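Local atomic coordinates of IclR family transcriptional regulator (PDB entry 5WHM), a protein that probably represses transcription by binding DNA through a winged helix-turn-helix domain, its activity set by a C-terminal effector-binding domain of the IclR family. Residues C[69-74]-C[85-90]; C[6-11]-C[125-130]; C[96-101]-C[226-231]; C[103-108]-C[131-136]. All coordinates share one frame; numbering follows the deposited sequence.

Overall arrangement
Interaction 1 joins the DNA-binding domain to the linker beyond its wing and is fully buried; the other three involve the C-terminal domain and its six-stranded antiparallel sheet. Interaction 2, also buried, joins the N-terminal tail to the turn that begins strand 128-135, whose later residues serve interaction 4. Interactions 3 and 4, with centres about 11 Å apart, are partly buried; they touch through a salt bridge from Arg101 to Asp133 and through leucine packing of Leu98 and Leu231 on Leu132. A backbone hydrogen bond crosses interaction 1, an arginine faced by a proline marks interaction 2, interaction 3 is mainly apolar, and interaction 4 adds a bridging water. All four reach the second subunit.

Interaction 1: residues C[69-74]-C[85-90]; sequences LGYLRQ and IGILRL. With EDO (1,2-ethanediol), chain I.
Chi1 of Tyr71 (-58°) sets CG anti to the carbonyl carbon, and Leu90 adopts the same setting (-57°), which brings the phenol ring and the leucine tip together at an oblique angle. Leu90 CD2 lies 3.8 Å from Tyr71 CE1. At the ring edge, near its plane, sits the Gly86 carbonyl, its O 3.4 Å from Tyr71 CE1. Ile87 packs nearer the backbone, its CD1 3.9 Å from Tyr71 CB and its CG1 beside the Tyr71 carbonyl. This is the junction between the winged helix-turn-helix domain and the linker that follows the wing hairpin of strands 72-74 and 81-83. Helix 56-69 ends in a Schellman motif with Gly70 at positive phi, and the carbonyl of that glycine accepts the one hydrogen bond between the segments, from Gly86 N to Gly70 O (3.1 Å). The bond is bent, 136° at the hydrogen, with the donor tilted from the carbonyl plane. Gly86 lies close against the Gly70 carbonyl and the tyrosine ring, its CA 4.7 Å from Tyr71 CA. An ethanediol molecule, probably from the crystallisation liquor, rests beside Gly70 O and Ile85. The Tyr71 hydroxyl is hydrogen-bonded to Arg34 of the second subunit.

Interaction 2: residues C[6-11]-C[125-130]; sequences TMLTPL and DRLSMV
Leu8 and Arg126 mark the closest backbone approach, their CA atoms 5.7 Å apart, where an irregular N-terminal segment passes a tight hairpin turn. The turn, type II' from Asp125 to Ser128, joins strand 118-125 to strand 128-135 and puts Arg126 at positive phi. From this corner the Arg126 side chain runs out extended from CG to NE and passes alongside the backbone of Met7 and Leu8. Its guanidinium ends against Pro10, which approaches from the opposite direction and lays CD over one face; Pro10 CG is 3.3 Å from Arg126 NH2. The carbonyls of Met7 and Leu8 lie obliquely to the same group, Leu8 O 3.7 Å from Arg126 NH1, and neither makes a hydrogen bond with it. Nearer the turn, Leu8 sets CD2 against the arginine backbone, 3.9 Å from Arg126 CA, while its other methyl, CD1, is 4.3 Å from Leu127 CD2. The hairpin belongs to the sheet of the C-terminal domain, so the contact ties the N-terminal tail to that domain. Arg126 also forms a salt bridge to Glu31 of helix 24-33, in the DNA-binding domain. No hydrogen bond crosses the segments, and Arg126 NE and Met7 O are buried without partners, so the grip is mainly van der Waals; the nearby carbonyl oxygens probably add a favourable electrostatic term for the cation, whose direct bonding is made elsewhere.

Interaction 3: residues C[96-101]-C[226-231]; sequences SNLMIR and KQYGVL
Leu98 and Ile100 both slide past Tyr228, each running counter to its side chain. Leu98 meets the ring at its edge, near the plane, with CD2 3.7 Å from Tyr228 CE1. Ile100 comes obliquely to the other ortho carbon of the phenol, its CB 4.0 Å from Tyr228 CE2, and its CG2 methyl lies near Tyr228 CZ. With chi1 at -172°, CG1 of Ile100 stands anti to the backbone N, and this carries the far end of the chain past the ring to Leu231. There the two side chains meet tip to tip, Ile100 CD1 3.6 Å from Leu231 CD1. Leu98 opens a type I turn to Arg101 that leads into helix 101-115, whereas Tyr228 lies in the hairpin connection between strands 216-225 and 229-238. The contact thus joins the entry of that helix to the central sheet of the GAF-like C-terminal domain, where Leu132 packs against both Leu98 and Leu231. Tyr228 OH approaches the turn backbone, 3.5 Å from Ile100 N and 3.8 Å from Met99 N, without forming a hydrogen bond to either. No hydrogen bond links the segments, so apolar surface holds them together, the hydroxyl adding at most a weak polar attraction.

Interaction 4: residues C[103-108]-C[131-136]; sequences VASPLM and YLDVVQ
A helix-on-sheet contact, partly buried, sets helix 101-115 against strand 128-135 in the GAF-like C-terminal domain. Over these segments the helix and strand axes run nearly parallel, 25° apart, with 8.9 Å at closest approach. The strand turns a corner at Leu132, and Leu132 and Asp133 form a classic beta bulge opposite Met121 of the neighbouring strand; from the bulge onward, Asp133 and then Val135 point toward the helix. Selenomethionine Met108 supplies most of the helix surface. Its chain bends at chi3 (60°) and ends over the strand backbone, CE 4.0 Å from Asp133 O, while its CB faces Val135 CB at 4.5 Å. Val135 spreads its two methyls along the helix: CG1 lies 4.2 Å from Met108 O, and CG2 is 4.0 Å from Ser105 OG. The Asp133 carboxylate is gripped from several directions, by Arg101 at the helix start through OD1, by Arg145 of the second subunit through OD2, and, weakly, by the N-H of Val134. Such company probably stabilises its charged form. Direct contact between Ser105 and this carboxylate is loose, and a water closes the distance, 2.7 Å from Ser105 OG and 2.7 Å from Asp133 OD1, to which it donates a hydrogen bond.

Interaction 1: residues C[69-74]-C[85-90]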
loop_
_atom_site.group_PDB
_atom_site.type_symbol
_atom_site.label_atom_id
_atom_site.label_comp_id
_atom_site.label_asym_id
_atom_site.label_seq_id
_atom_site.Cartn_x
_atom_site.Cartn_y
_atom_site.Cartn_z
ATOM N N LEU C 69 11.460 -1.326 14.073
ATOM C CA LEU C 69 10.713 -2.357 13.378
ATOM C C LEU C 69 10.793 -2.226 11.861
ATOM O O LEU C 69 10.460 -3.185 11.177
ATOM C CB LEU C 69 9.228 -2.300 13.808
ATOM C CG LEU C 69 8.859 -2.726 15.241
ATOM C CD1 LEU C 69 7.372 -2.325 15.565
ATOM C CD2 LEU C 69 9.058 -4.210 15.363
ATOM N N GLY C 70 11.215 -1.073 11.334
ATOM C CA GLY C 70 11.281 -0.868 9.896
ATOM C C GLY C 70 10.061 -0.208 9.280
ATOM O O GLY C 70 9.963 -0.188 8.050
ATOM N N TYR C 71 9.116 0.306 10.086
ATOM C CA TYR C 71 7.959 1.047 9.544
ATOM C C TYR C 71 8.226 2.532 9.382
ATOM O O TYR C 71 7.535 3.199 8.596
ATOM C CB TYR C 71 6.727 0.893 10.447
ATOM C CG TYR C 71 6.361 -0.554 10.621
ATOM C CD1 TYR C 71 5.902 -1.311 9.531
ATOM C CD2 TYR C 71 6.466 -1.174 11.876
ATOM C CE1 TYR C 71 5.593 -2.655 9.675
ATOM C CE2 TYR C 71 6.151 -2.522 12.028
ATOM C CZ TYR C 71 5.714 -3.246 10.916
ATOM O OH TYR C 71 5.379 -4.578 11.046
ATOM N N LEU C 72 9.133 3.095 10.175
ATOM C CA LEU C 72 9.621 4.445 9.947
ATOM C C LEU C 72 11.110 4.371 9.694
ATOM O O LEU C 72 11.781 3.452 10.162
ATOM C CB LEU C 72 9.372 5.374 11.152
ATOM C CG LEU C 72 7.921 5.734 11.478
ATOM C CD1 LEU C 72 7.976 6.654 12.720
ATOM C CD2 LEU C 72 7.261 6.484 10.289
ATOM N N ARG C 73 11.648 5.375 9.009
ATOM C CA ARG C 73 13.085 5.567 8.974
ATOM C C ARG C 73 13.372 6.948 9.530
ATOM O O ARG C 73 12.497 7.814 9.540
ATOM C CB ARG C 73 13.674 5.392 7.563
ATOM C CG ARG C 73 13.022 6.246 6.479
ATOM C CD ARG C 73 13.714 5.974 5.133
ATOM N NE ARG C 73 13.168 6.808 4.073
ATOM C CZ ARG C 73 12.317 6.384 3.135
ATOM N NH1 ARG C 73 11.927 5.111 3.096
ATOM N NH2 ARG C 73 11.865 7.233 2.220
ATOM N N GLN C 74 14.571 7.137 10.067
ATOM C CA GLN C 74 14.931 8.404 10.694
ATOM C C GLN C 74 16.176 8.949 10.013
ATOM O O GLN C 74 17.164 8.221 9.847
ATOM C CB GLN C 74 15.183 8.235 12.202
ATOM C CG GLN C 74 15.264 9.553 12.977
ATOM C CD GLN C 74 15.497 9.336 14.483
ATOM O OE1 GLN C 74 15.879 8.243 14.904
ATOM N NE2 GLN C 74 15.258 10.376 15.294
ATOM N N ILE C 85 9.804 0.990 4.189
ATOM C CA ILE C 85 9.401 -0.145 3.355
ATOM C C ILE C 85 8.529 -1.121 4.117
ATOM O O ILE C 85 7.665 -1.787 3.527
ATOM C CB ILE C 85 10.648 -0.902 2.825
ATOM C CG1 ILE C 85 11.643 0.058 2.159
ATOM C CG2 ILE C 85 10.206 -2.045 1.872
ATOM C CD1 ILE C 85 10.993 0.982 1.099
ATOM N N GLY C 86 8.772 -1.283 5.419
ATOM C CA GLY C 86 7.981 -2.254 6.142
ATOM C C GLY C 86 6.499 -1.948 6.130
ATOM O O GLY C 86 5.691 -2.859 6.318
ATOM N N ILE C 87 6.116 -0.702 5.845
ATOM C CA ILE C 87 4.678 -0.388 5.736
ATOM C C ILE C 87 4.015 -1.270 4.673
ATOM O O ILE C 87 2.871 -1.723 4.840
ATOM C CB ILE C 87 4.481 1.115 5.432
ATOM C CG1 ILE C 87 4.938 1.995 6.611
ATOM C CG2 ILE C 87 3.014 1.459 5.064
ATOM C CD1 ILE C 87 3.995 1.922 7.843
ATOM N N LEU C 88 4.726 -1.555 3.572
ATOM C CA LEU C 88 4.096 -2.329 2.487
ATOM C C LEU C 88 3.840 -3.782 2.862
ATOM O O LEU C 88 2.956 -4.413 2.277
ATOM C CB LEU C 88 4.940 -2.269 1.193
ATOM C CG LEU C 88 5.187 -0.857 0.669
ATOM C CD1 LEU C 88 6.192 -0.868 -0.495
ATOM C CD2 LEU C 88 3.865 -0.208 0.211
ATOM N N ARG C 89 4.561 -4.316 3.833
ATOM C CA ARG C 89 4.380 -5.694 4.278
ATOM C C ARG C 89 3.115 -5.867 5.116
ATOM O O ARG C 89 2.781 -6.997 5.494
ATOM C CB ARG C 89 5.576 -6.142 5.141
ATOM C CG ARG C 89 6.992 -5.953 4.569
ATOM C CD ARG C 89 7.250 -6.900 3.402
ATOM N NE ARG C 89 7.140 -8.349 3.678
ATOM C CZ ARG C 89 8.116 -9.149 4.130
ATOM N NH1 ARG C 89 7.885 -10.453 4.258
ATOM N NH2 ARG C 89 9.306 -8.678 4.495
ATOM N N LEU C 90 2.480 -4.777 5.519
ATOM C CA LEU C 90 1.200 -4.875 6.213
ATOM C C LEU C 90 0.051 -5.272 5.288
ATOM O O LEU C 90 -1.061 -5.536 5.775
ATOM C CB LEU C 90 0.878 -3.537 6.881
ATOM C CG LEU C 90 1.955 -3.022 7.865
ATOM C CD1 LEU C 90 1.611 -1.591 8.335
ATOM C CD2 LEU C 90 2.101 -3.960 9.037
HETATM C C1 EDO I . 12.486 -0.983 6.051
HETATM O O1 EDO I . 12.143 -2.276 6.553
HETATM C C2 EDO I . 13.997 -0.872 5.866
HETATM O O2 EDO I . 14.649 -1.184 7.103
#

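Interaction 2: residues C[6-11]-C[125-130]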
loop_
_atom_site.group_PDB
_atom_site.type_symbol
_atom_site.label_atom_id
_atom_site.label_comp_id
_atom_site.label_asym_id
_atom_site.label_seq_id
_atom_site.Cartn_x
_atom_site.Cartn_y
_atom_site.Cartn_z
ATOM N N THR C 6 -16.716 1.884 12.749
ATOM C CA THR C 6 -15.276 2.121 12.833
ATOM C C THR C 6 -14.999 3.463 13.502
ATOM O O THR C 6 -15.655 4.471 13.207
ATOM C CB THR C 6 -14.648 2.078 11.433
ATOM O OG1 THR C 6 -15.030 0.860 10.786
ATOM C CG2 THR C 6 -13.118 2.141 11.490
HETATM N N MSE C 7 -14.063 3.465 14.445
HETATM C CA MSE C 7 -13.759 4.698 15.177
HETATM C C MSE C 7 -13.136 5.788 14.296
HETATM O O MSE C 7 -12.179 5.547 13.549
HETATM C CB MSE C 7 -12.805 4.412 16.341
HETATM C CG MSE C 7 -13.180 3.225 17.202
HETATM SE SE MSE C 7 -11.829 3.009 18.606
HETATM C CE MSE C 7 -12.447 4.482 19.720
ATOM N N LEU C 8 -13.662 6.997 14.431
ATOM C CA LEU C 8 -13.105 8.186 13.798
ATOM C C LEU C 8 -12.090 8.895 14.678
ATOM O O LEU C 8 -11.201 9.576 14.156
ATOM C CB LEU C 8 -14.224 9.180 13.459
ATOM C CG LEU C 8 -15.369 8.660 12.595
ATOM C CD1 LEU C 8 -16.421 9.737 12.395
ATOM C CD2 LEU C 8 -14.859 8.170 11.262
ATOM N N THR C 9 -12.222 8.775 15.999
ATOM C CA THR C 9 -11.347 9.450 16.959
ATOM C C THR C 9 -10.863 8.448 18.002
ATOM O O THR C 9 -11.269 8.503 19.174
ATOM C CB THR C 9 -12.081 10.603 17.637
ATOM O OG1 THR C 9 -13.235 10.080 18.301
ATOM C CG2 THR C 9 -12.518 11.639 16.611
ATOM N N PRO C 10 -9.984 7.520 17.611
ATOM C CA PRO C 10 -9.595 6.441 18.532
ATOM C C PRO C 10 -8.782 6.901 19.733
ATOM O O PRO C 10 -8.610 6.111 20.674
ATOM C CB PRO C 10 -8.777 5.497 17.643
ATOM C CG PRO C 10 -8.287 6.341 16.535
ATOM C CD PRO C 10 -9.309 7.402 16.308
ATOM N N LEU C 11 -8.273 8.129 19.747
ATOM C CA LEU C 11 -7.498 8.565 20.899
ATOM C C LEU C 11 -8.373 9.297 21.916
ATOM O O LEU C 11 -7.859 9.780 22.933
ATOM C CB LEU C 11 -6.308 9.431 20.451
ATOM C CG LEU C 11 -5.229 8.724 19.575
ATOM C CD1 LEU C 11 -3.880 9.406 19.696
ATOM C CD2 LEU C 11 -5.095 7.235 19.868
ATOM N N ASP C 125 -12.408 5.086 4.226
ATOM C CA ASP C 125 -11.573 4.954 5.432
ATOM C C ASP C 125 -11.667 6.278 6.188
ATOM O O ASP C 125 -11.194 7.311 5.694
ATOM C CB ASP C 125 -10.101 4.593 5.103
ATOM C CG ASP C 125 -9.186 4.591 6.378
ATOM O OD1 ASP C 125 -8.372 5.522 6.577
ATOM O OD2 ASP C 125 -9.303 3.654 7.206
ATOM N N ARG C 126 -12.313 6.241 7.361
ATOM C CA ARG C 126 -12.614 7.392 8.215
ATOM C C ARG C 126 -13.394 8.440 7.435
ATOM O O ARG C 126 -14.543 8.189 7.065
ATOM C CB ARG C 126 -11.352 8.001 8.841
ATOM C CG ARG C 126 -10.771 7.121 9.918
ATOM C CD ARG C 126 -9.851 7.892 10.841
ATOM N NE ARG C 126 -9.125 6.948 11.661
ATOM C CZ ARG C 126 -8.232 7.285 12.577
ATOM N NH1 ARG C 126 -7.933 8.565 12.798
ATOM N NH2 ARG C 126 -7.642 6.331 13.264
ATOM N N LEU C 127 -12.789 9.600 7.167
ATOM C CA LEU C 127 -13.488 10.673 6.457
ATOM C C LEU C 127 -12.999 10.839 5.016
ATOM O O LEU C 127 -13.154 11.918 4.431
ATOM C CB LEU C 127 -13.359 11.989 7.235
ATOM C CG LEU C 127 -13.879 11.973 8.685
ATOM C CD1 LEU C 127 -13.456 13.218 9.492
ATOM C CD2 LEU C 127 -15.396 11.819 8.717
ATOM N N SER C 128 -12.419 9.787 4.423
ATOM C CA SER C 128 -11.938 9.817 3.049
ATOM C C SER C 128 -12.416 8.580 2.288
ATOM O O SER C 128 -12.777 7.559 2.877
ATOM C CB SER C 128 -10.393 9.890 2.998
ATOM O OG SER C 128 -9.904 11.091 3.590
HETATM N N MSE C 129 -12.437 8.701 0.964
HETATM C CA MSE C 129 -12.641 7.578 0.046
HETATM C C MSE C 129 -11.276 7.172 -0.481
HETATM O O MSE C 129 -10.492 8.026 -0.873
HETATM C CB MSE C 129 -13.583 7.977 -1.116
HETATM C CG MSE C 129 -15.017 8.359 -0.676
HETATM SE SE MSE C 129 -15.898 7.003 0.440
HETATM C CE MSE C 129 -16.079 5.606 -0.899
ATOM N N VAL C 130 -10.967 5.875 -0.445
ATOM C CA VAL C 130 -9.684 5.337 -0.881
ATOM C C VAL C 130 -9.905 4.608 -2.203
ATOM O O VAL C 130 -10.717 3.684 -2.272
ATOM C CB VAL C 130 -9.110 4.365 0.173
ATOM C CG1 VAL C 130 -7.729 3.875 -0.248
ATOM C CG2 VAL C 130 -9.075 5.044 1.561
#

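Interaction 3: residues C[96-101]-C[226-231]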
loop_
_atom_site.group_PDB
_atom_site.type_symbol
_atom_site.label_atom_id
_atom_site.label_comp_id
_atom_site.label_asym_id
_atom_site.label_seq_id
_atom_site.Cartn_x
_atom_site.Cartn_y
_atom_site.Cartn_z
ATOM N N SER C 96 -4.344 -4.234 -3.231
ATOM C CA SER C 96 -4.393 -3.758 -4.609
ATOM C C SER C 96 -4.907 -4.831 -5.555
ATOM O O SER C 96 -5.091 -4.558 -6.742
ATOM C CB SER C 96 -2.979 -3.311 -5.023
ATOM O OG SER C 96 -2.172 -4.452 -5.339
ATOM N N ASN C 97 -5.066 -6.073 -5.071
ATOM C CA ASN C 97 -5.416 -7.222 -5.908
ATOM C C ASN C 97 -6.665 -7.929 -5.404
ATOM O O ASN C 97 -6.767 -9.151 -5.478
ATOM C CB ASN C 97 -4.253 -8.219 -6.000
ATOM C CG ASN C 97 -3.111 -7.683 -6.854
ATOM O OD1 ASN C 97 -3.329 -7.223 -7.973
ATOM N ND2 ASN C 97 -1.889 -7.730 -6.325
ATOM N N LEU C 98 -7.667 -7.168 -4.948
ATOM C CA LEU C 98 -8.916 -7.778 -4.496
ATOM C C LEU C 98 -9.543 -8.588 -5.614
ATOM O O LEU C 98 -9.535 -8.174 -6.778
ATOM C CB LEU C 98 -9.901 -6.698 -4.044
ATOM C CG LEU C 98 -9.421 -5.910 -2.834
ATOM C CD1 LEU C 98 -10.359 -4.703 -2.660
ATOM C CD2 LEU C 98 -9.455 -6.809 -1.601
HETATM N N MSE C 99 -10.102 -9.743 -5.281
HETATM C CA MSE C 99 -10.598 -10.616 -6.353
HETATM C C MSE C 99 -11.811 -10.022 -7.107
HETATM O O MSE C 99 -12.091 -10.403 -8.255
HETATM C CB MSE C 99 -10.936 -12.000 -5.795
HETATM C CG MSE C 99 -9.703 -12.875 -5.502
HETATM SE SE MSE C 99 -8.539 -13.191 -7.070
HETATM C CE MSE C 99 -9.850 -13.972 -8.283
ATOM N N ILE C 100 -12.512 -9.066 -6.484
ATOM C CA ILE C 100 -13.626 -8.435 -7.184
ATOM C C ILE C 100 -13.145 -7.719 -8.439
ATOM O O ILE C 100 -13.917 -7.558 -9.390
ATOM C CB ILE C 100 -14.402 -7.479 -6.240
ATOM C CG1 ILE C 100 -15.672 -6.986 -6.958
ATOM C CG2 ILE C 100 -13.529 -6.303 -5.813
ATOM C CD1 ILE C 100 -16.755 -6.566 -6.041
ATOM N N ARG C 101 -11.854 -7.343 -8.501
ATOM C CA ARG C 101 -11.313 -6.731 -9.717
ATOM C C ARG C 101 -11.489 -7.609 -10.940
ATOM O O ARG C 101 -11.595 -7.084 -12.051
ATOM C CB ARG C 101 -9.820 -6.403 -9.585
ATOM C CG ARG C 101 -9.463 -5.318 -8.584
ATOM C CD ARG C 101 -7.912 -5.177 -8.524
ATOM N NE ARG C 101 -7.456 -4.782 -9.848
ATOM C CZ ARG C 101 -6.277 -5.087 -10.382
ATOM N NH1 ARG C 101 -5.366 -5.809 -9.702
ATOM N NH2 ARG C 101 -6.018 -4.676 -11.611
ATOM N N LYS C 226 -21.673 -7.724 0.836
ATOM C CA LYS C 226 -21.699 -8.405 2.128
ATOM C C LYS C 226 -20.313 -8.494 2.754
ATOM O O LYS C 226 -20.183 -8.410 3.980
ATOM C CB LYS C 226 -22.305 -9.800 1.963
ATOM C CG LYS C 226 -21.727 -10.576 0.781
ATOM C CD LYS C 226 -22.536 -11.830 0.426
ATOM C CE LYS C 226 -22.370 -12.941 1.457
ATOM N NZ LYS C 226 -22.423 -14.290 0.824
ATOM N N GLN C 227 -19.268 -8.647 1.938
ATOM C CA GLN C 227 -17.918 -8.822 2.458
ATOM C C GLN C 227 -17.159 -7.505 2.538
ATOM O O GLN C 227 -16.571 -7.186 3.575
ATOM C CB GLN C 227 -17.136 -9.815 1.593
ATOM C CG GLN C 227 -18.000 -10.762 0.759
ATOM C CD GLN C 227 -18.639 -11.886 1.569
ATOM O OE1 GLN C 227 -18.721 -11.823 2.800
ATOM N NE2 GLN C 227 -19.095 -12.924 0.874
ATOM N N TYR C 228 -17.157 -6.731 1.455
ATOM C CA TYR C 228 -16.347 -5.523 1.409
ATOM C C TYR C 228 -17.045 -4.303 2.003
ATOM O O TYR C 228 -16.406 -3.255 2.149
ATOM C CB TYR C 228 -15.934 -5.212 -0.036
ATOM C CG TYR C 228 -15.168 -6.298 -0.789
ATOM C CD1 TYR C 228 -13.788 -6.434 -0.671
ATOM C CD2 TYR C 228 -15.823 -7.147 -1.663
ATOM C CE1 TYR C 228 -13.084 -7.430 -1.401
ATOM C CE2 TYR C 228 -15.145 -8.134 -2.389
ATOM C CZ TYR C 228 -13.779 -8.272 -2.265
ATOM O OH TYR C 228 -13.131 -9.250 -3.005
ATOM N N GLY C 229 -18.333 -4.393 2.331
ATOM C CA GLY C 229 -19.065 -3.220 2.770
ATOM C C GLY C 229 -19.621 -2.436 1.593
ATOM O O GLY C 229 -20.049 -3.035 0.598
ATOM N N VAL C 230 -19.619 -1.107 1.675
ATOM C CA VAL C 230 -20.092 -0.267 0.579
ATOM C C VAL C 230 -18.916 0.005 -0.361
ATOM O O VAL C 230 -17.952 0.683 0.013
ATOM C CB VAL C 230 -20.703 1.036 1.095
ATOM C CG1 VAL C 230 -21.395 1.786 -0.051
ATOM C CG2 VAL C 230 -21.713 0.733 2.186
ATOM N N LEU C 231 -18.967 -0.551 -1.570
ATOM C CA LEU C 231 -18.044 -0.133 -2.614
ATOM C C LEU C 231 -18.722 0.946 -3.448
ATOM O O LEU C 231 -19.946 0.997 -3.542
ATOM C CB LEU C 231 -17.644 -1.302 -3.515
ATOM C CG LEU C 231 -16.972 -2.494 -2.877
ATOM C CD1 LEU C 231 -16.867 -3.635 -3.901
ATOM C CD2 LEU C 231 -15.600 -2.076 -2.347
#

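Interaction 4: residues C[103-108]-C[131-136]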
loop_
_atom_site.group_PDB
_atom_site.type_symbol
_atom_site.label_atom_id
_atom_site.label_comp_id
_atom_site.label_asym_id
_atom_site.label_seq_id
_atom_site.Cartn_x
_atom_site.Cartn_y
_atom_site.Cartn_z
ATOM N N VAL C 103 -14.004 -9.308 -11.821
ATOM C CA VAL C 103 -15.335 -9.039 -12.368
ATOM C C VAL C 103 -15.484 -7.575 -12.747
ATOM O O VAL C 103 -15.987 -7.247 -13.821
ATOM C CB VAL C 103 -16.408 -9.452 -11.340
ATOM C CG1 VAL C 103 -17.775 -8.913 -11.748
ATOM C CG2 VAL C 103 -16.427 -10.957 -11.185
ATOM N N ALA C 104 -15.056 -6.671 -11.864
ATOM C CA ALA C 104 -15.341 -5.251 -12.063
ATOM C C ALA C 104 -14.466 -4.651 -13.155
ATOM O O ALA C 104 -14.952 -3.879 -13.986
ATOM C CB ALA C 104 -15.140 -4.483 -10.760
ATOM N N SER C 105 -13.182 -5.011 -13.178
ATOM C CA SER C 105 -12.234 -4.311 -14.039
ATOM C C SER C 105 -12.609 -4.353 -15.512
ATOM O O SER C 105 -12.520 -3.298 -16.162
ATOM C CB SER C 105 -10.811 -4.863 -13.819
ATOM O OG SER C 105 -9.877 -4.241 -14.685
ATOM N N PRO C 106 -13.008 -5.489 -16.108
ATOM C CA PRO C 106 -13.342 -5.443 -17.540
ATOM C C PRO C 106 -14.597 -4.633 -17.813
ATOM O O PRO C 106 -14.695 -3.997 -18.871
ATOM C CB PRO C 106 -13.524 -6.916 -17.930
ATOM C CG PRO C 106 -13.574 -7.689 -16.668
ATOM C CD PRO C 106 -13.014 -6.862 -15.560
ATOM N N LEU C 107 -15.570 -4.666 -16.901
ATOM C CA LEU C 107 -16.753 -3.823 -17.056
ATOM C C LEU C 107 -16.392 -2.348 -16.927
ATOM O O LEU C 107 -16.964 -1.492 -17.616
ATOM C CB LEU C 107 -17.814 -4.210 -16.019
ATOM C CG LEU C 107 -18.412 -5.602 -16.211
ATOM C CD1 LEU C 107 -19.251 -5.980 -15.012
ATOM C CD2 LEU C 107 -19.260 -5.626 -17.477
HETATM N N MSE C 108 -15.464 -2.028 -16.039
HETATM C CA MSE C 108 -15.044 -0.639 -15.876
HETATM C C MSE C 108 -14.305 -0.157 -17.120
HETATM O O MSE C 108 -14.386 1.014 -17.502
HETATM C CB MSE C 108 -14.152 -0.491 -14.632
HETATM C CG MSE C 108 -14.917 -0.640 -13.327
HETATM SE SE MSE C 108 -13.731 -1.062 -11.774
HETATM C CE MSE C 108 -12.561 0.494 -11.790
ATOM N N TYR C 131 -9.130 4.958 -3.218
ATOM C CA TYR C 131 -9.220 4.276 -4.516
ATOM C C TYR C 131 -8.599 2.866 -4.449
ATOM O O TYR C 131 -7.402 2.723 -4.168
ATOM C CB TYR C 131 -8.499 5.116 -5.558
ATOM C CG TYR C 131 -9.368 6.157 -6.262
ATOM C CD1 TYR C 131 -10.622 6.509 -5.782
ATOM C CD2 TYR C 131 -8.942 6.723 -7.441
ATOM C CE1 TYR C 131 -11.414 7.443 -6.457
ATOM C CE2 TYR C 131 -9.712 7.638 -8.114
ATOM C CZ TYR C 131 -10.939 8.005 -7.620
ATOM O OH TYR C 131 -11.675 8.922 -8.347
ATOM N N LEU C 132 -9.395 1.835 -4.743
ATOM C CA LEU C 132 -8.922 0.452 -4.805
ATOM C C LEU C 132 -8.492 0.046 -6.205
ATOM O O LEU C 132 -7.623 -0.837 -6.362
ATOM C CB LEU C 132 -10.031 -0.499 -4.337
ATOM C CG LEU C 132 -10.768 -0.039 -3.075
ATOM C CD1 LEU C 132 -11.982 -0.935 -2.738
ATOM C CD2 LEU C 132 -9.760 -0.027 -1.922
ATOM N N ASP C 133 -9.078 0.673 -7.221
ATOM C CA ASP C 133 -8.780 0.351 -8.602
ATOM C C ASP C 133 -9.230 1.539 -9.449
ATOM O O ASP C 133 -10.165 2.263 -9.077
ATOM C CB ASP C 133 -9.446 -0.960 -9.073
ATOM C CG ASP C 133 -8.701 -1.579 -10.260
ATOM O OD1 ASP C 133 -9.115 -2.626 -10.784
ATOM O OD2 ASP C 133 -7.653 -1.020 -10.667
ATOM N N VAL C 134 -8.495 1.782 -10.526
ATOM C CA VAL C 134 -8.742 2.878 -11.460
ATOM C C VAL C 134 -8.422 2.354 -12.846
ATOM O O VAL C 134 -7.360 1.756 -13.059
ATOM C CB VAL C 134 -7.872 4.129 -11.204
ATOM C CG1 VAL C 134 -8.307 5.274 -12.146
ATOM C CG2 VAL C 134 -7.912 4.566 -9.785
ATOM N N VAL C 135 -9.307 2.611 -13.792
ATOM C CA VAL C 135 -9.113 2.230 -15.181
ATOM C C VAL C 135 -9.356 3.468 -16.025
ATOM O O VAL C 135 -10.326 4.197 -15.795
ATOM C CB VAL C 135 -10.065 1.088 -15.574
ATOM C CG1 VAL C 135 -10.244 1.023 -17.054
ATOM C CG2 VAL C 135 -9.523 -0.236 -15.038
ATOM N N GLN C 136 -8.471 3.719 -16.981
ATOM C CA GLN C 136 -8.613 4.844 -17.888
ATOM C C GLN C 136 -9.035 4.362 -19.266
ATOM O O GLN C 136 -8.606 3.294 -19.728
ATOM C CB GLN C 136 -7.313 5.619 -17.986
ATOM C CG GLN C 136 -6.944 6.196 -16.670
ATOM C CD GLN C 136 -6.635 7.669 -16.744
ATOM O OE1 GLN C 136 -6.753 8.388 -15.745
ATOM N NE2 GLN C 136 -6.218 8.130 -17.921
HETATM O O HOH W 1 -7.887 -3.225 -13.163
#